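Local coordinates for protein LC-Est1C (Uncultured organism, PDB 3WYD) that is an esterase of the alpha/beta-hydrolase fold that hydrolyses carboxylic esters, probably through a serine nucleophile, at residues D55-G60 with S199-T204. Sequence-based numbering, arbitrary orientation.
Sequences DSYQRG and SVAART
Ala202 rests its methyl group against Gln58 and the backbone of Tyr57: its CB lies 3.5 Å from Gln58 CG and 4.0 Å from the carbonyl carbon of Tyr57. The two backbones come close here, with 5.4 Å between the CA atoms of Tyr57 and Ala202. One residue back, the methyl of Ala201 meets the CD1–CE1 side of the Tyr57 ring obliquely, CB to CE1 being 3.7 Å. With chi1 at -63°, Gln58 CG stands beside its own backbone N and opposite the carbonyl carbon, which brings it against the Ala202 methyl. No hydrogen bond crosses; the contact is small and mostly apolar. It joins two elements of the alpha/beta-hydrolase fold: the start of helix 57-69, after helix 52-55, and the short helix 199-203, between strand 187-192 and helix 205-213 and just past the presumed catalytic His197. Residues 57-60 all have positive phi and form a left-handed turn, closed by Gly60 N to Ser56 O at 3.0 Å. Around the Tyr57 ring, Tyr53 stacks and His116, next to the probable nucleophile Ser117, meets it with planes nearly perpendicular. On the opposing segment, Thr204 OG1 donates to Val200 O at 2.9 Å, in the carbonyl plane, and Thr204 N bonds to Ala201 O. Val200 and Thr204 pack this turn onto Val160 and Ile192 of the sheet, while Asp196 OD1 takes the N-H of Ser199.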
ATOM      1  N   ASP A  55      -5.530 -17.707  -6.061  1.00 26.20           N
ATOM      2  CA  ASP A  55      -6.992 -17.794  -5.875  1.00 28.90           C
ATOM      3  C   ASP A  55      -7.670 -16.694  -6.681  1.00 28.71           C
ATOM      4  O   ASP A  55      -8.778 -16.870  -7.196  1.00 33.25           O
ATOM      5  CB  ASP A  55      -7.344 -17.618  -4.401  1.00 28.89           C
ATOM      6  CG  ASP A  55      -6.981 -18.832  -3.540  1.00 30.73           C
ATOM      7  OD1 ASP A  55      -6.639 -19.904  -4.083  1.00 35.63           O
ATOM      8  OD2 ASP A  55      -7.020 -18.691  -2.297  1.00 34.09           O
ATOM      9  N   SER A  56      -6.979 -15.572  -6.827  1.00 27.72           N
ATOM     10  CA  SER A  56      -7.466 -14.473  -7.647  1.00 27.09           C
ATOM     11  C   SER A  56      -6.588 -14.260  -8.884  1.00 25.31           C
ATOM     12  O   SER A  56      -5.887 -15.163  -9.345  1.00 24.88           O
ATOM     13  CB  SER A  56      -7.538 -13.180  -6.838  1.00 27.82           C
ATOM     14  OG  SER A  56      -7.903 -13.433  -5.492  1.00 38.72           O
ATOM     15  N   TYR A  57      -6.648 -13.060  -9.433  1.00 26.05           N
ATOM     16  CA  TYR A  57      -6.018 -12.755 -10.703  1.00 26.59           C
ATOM     17  C   TYR A  57      -6.406 -13.748 -11.798  1.00 27.63           C
ATOM     18  O   TYR A  57      -5.591 -14.545 -12.281  1.00 27.52           O
ATOM     19  CB  TYR A  57      -4.492 -12.577 -10.549  1.00 25.46           C
ATOM     20  CG  TYR A  57      -4.105 -11.423  -9.628  1.00 22.14           C
ATOM     21  CD1 TYR A  57      -4.208 -10.103 -10.055  1.00 22.35           C
ATOM     22  CD2 TYR A  57      -3.612 -11.652  -8.349  1.00 23.04           C
ATOM     23  CE1 TYR A  57      -3.784  -9.042  -9.251  1.00 24.17           C
ATOM     24  CE2 TYR A  57      -3.270 -10.594  -7.493  1.00 24.91           C
ATOM     25  CZ  TYR A  57      -3.349  -9.283  -7.959  1.00 21.17           C
ATOM     26  OH  TYR A  57      -2.992  -8.261  -7.111  1.00 22.09           O
ATOM     27  N   GLN A  58      -7.658 -13.658 -12.243  1.00 28.43           N
ATOM     28  CA  GLN A  58      -8.212 -14.657 -13.145  1.00 27.08           C
ATOM     29  C   GLN A  58      -8.007 -16.086 -12.650  1.00 26.77           C
ATOM     30  O   GLN A  58      -7.465 -16.928 -13.365  1.00 26.83           O
ATOM     31  CB  GLN A  58      -7.677 -14.486 -14.578  1.00 28.98           C
ATOM     32  CG  GLN A  58      -8.055 -13.162 -15.248  1.00 35.90           C
ATOM     33  CD  GLN A  58      -9.543 -12.854 -15.176  1.00 46.06           C
ATOM     34  OE1 GLN A  58     -10.366 -13.598 -15.705  1.00 48.67           O
ATOM     35  NE2 GLN A  58      -9.889 -11.737 -14.544  1.00 46.92           N
ATOM     36  N   ARG A  59      -8.384 -16.314 -11.389  1.00 26.55           N
ATOM     37  CA  ARG A  59      -8.485 -17.650 -10.796  1.00 29.50           C
ATOM     38  C   ARG A  59      -7.205 -18.444 -10.971  1.00 29.24           C
ATOM     39  O   ARG A  59      -7.224 -19.603 -11.380  1.00 28.87           O
ATOM     40  CB  ARG A  59      -9.658 -18.431 -11.387  1.00 32.21           C
ATOM     41  CG  ARG A  59     -11.018 -17.875 -11.004  1.00 35.89           C
ATOM     42  CD  ARG A  59     -12.126 -18.858 -11.373  1.00 44.36           C
ATOM     43  NE  ARG A  59     -12.383 -19.806 -10.292  1.00 54.10           N
ATOM     44  CZ  ARG A  59     -13.560 -19.958  -9.692  1.00 56.97           C
ATOM     45  NH1 ARG A  59     -14.610 -19.250 -10.099  1.00 57.45           N
ATOM     46  NH2 ARG A  59     -13.698 -20.840  -8.709  1.00 58.37           N
ATOM     47  N   GLY A  60      -6.087 -17.833 -10.605  1.00 25.67           N
ATOM     48  CA  GLY A  60      -4.830 -18.579 -10.586  1.00 24.45           C
ATOM     49  C   GLY A  60      -4.127 -18.706 -11.932  1.00 20.90           C
ATOM     50  O   GLY A  60      -3.254 -19.554 -12.087  1.00 21.55           O
ATOM     51  N   SER A 199      -7.294  -4.222 -13.777  1.00 20.21           N
ATOM     52  CA  SER A 199      -7.431  -4.920 -15.081  1.00 21.53           C
ATOM     53  C   SER A 199      -6.087  -5.300 -15.701  1.00 22.20           C
ATOM     54  O   SER A 199      -5.912  -6.419 -16.180  1.00 24.32           O
ATOM     55  CB  SER A 199      -8.278  -4.137 -16.090  1.00 17.92           C
ATOM     56  OG  SER A 199      -7.679  -2.952 -16.600  1.00 27.90           O
ATOM     57  N   VAL A 200      -5.077  -4.486 -15.421  1.00 16.56           N
ATOM     58  CA  VAL A 200      -3.823  -4.617 -16.136  1.00 13.84           C
ATOM     59  C   VAL A 200      -2.991  -5.795 -15.685  1.00 15.26           C
ATOM     60  O   VAL A 200      -2.038  -6.141 -16.390  1.00 13.64           O
ATOM     61  CB  VAL A 200      -2.969  -3.328 -16.071  1.00 13.75           C
ATOM     62  CG1 VAL A 200      -3.669  -2.133 -16.751  1.00 15.09           C
ATOM     63  CG2 VAL A 200      -2.624  -3.013 -14.630  1.00 15.27           C
ATOM     64  N   ALA A 201      -3.278  -6.358 -14.504  1.00 15.27           N
ATOM     65  CA  ALA A 201      -2.396  -7.371 -13.915  1.00 15.37           C
ATOM     66  C   ALA A 201      -2.491  -8.737 -14.600  1.00 15.59           C
ATOM     67  O   ALA A 201      -1.570  -9.170 -15.295  1.00 14.39           O
ATOM     68  CB  ALA A 201      -2.666  -7.498 -12.427  1.00 16.96           C
ATOM     69  N   ALA A 202      -3.635  -9.396 -14.496  1.00 15.87           N
ATOM     70  CA  ALA A 202      -3.735 -10.704 -15.155  1.00 14.47           C
ATOM     71  C   ALA A 202      -3.593 -10.600 -16.682  1.00 14.92           C
ATOM     72  O   ALA A 202      -2.990 -11.490 -17.286  1.00 17.24           O
ATOM     73  CB  ALA A 202      -5.041 -11.402 -14.789  1.00 17.41           C
ATOM     74  N   ARG A 203      -4.026  -9.477 -17.272  1.00 16.07           N
ATOM     75  CA  ARG A 203      -3.889  -9.186 -18.714  1.00 18.35           C
ATOM     76  C   ARG A 203      -2.433  -9.364 -19.203  1.00 16.84           C
ATOM     77  O   ARG A 203      -2.165  -9.772 -20.336  1.00 18.45           O
ATOM     78  CB  ARG A 203      -4.295  -7.714 -18.962  1.00 18.85           C
ATOM     79  CG  ARG A 203      -4.071  -7.281 -20.388  1.00 25.30           C
ATOM     80  CD  ARG A 203      -4.174  -5.789 -20.509  1.00 26.27           C
ATOM     81  NE  ARG A 203      -4.076  -5.353 -21.888  1.00 27.78           N
ATOM     82  CZ  ARG A 203      -5.135  -4.937 -22.587  1.00 25.29           C
ATOM     83  NH1 ARG A 203      -6.316  -4.856 -21.981  1.00 23.26           N
ATOM     84  NH2 ARG A 203      -4.973  -4.444 -23.803  1.00 29.88           N
ATOM     85  N   THR A 204      -1.482  -9.040 -18.328  1.00 12.79           N
ATOM     86  CA  THR A 204      -0.080  -8.997 -18.751  1.00 13.08           C
ATOM     87  C   THR A 204       0.779 -10.127 -18.149  1.00 13.77           C
ATOM     88  O   THR A 204       2.010 -10.072 -18.254  1.00 12.41           O
ATOM     89  CB  THR A 204       0.598  -7.626 -18.490  1.00 12.34           C
ATOM     90  OG1 THR A 204       0.499  -7.278 -17.100  1.00 12.63           O
ATOM     91  CG2 THR A 204      -0.024  -6.522 -19.372  1.00 12.84           C
TER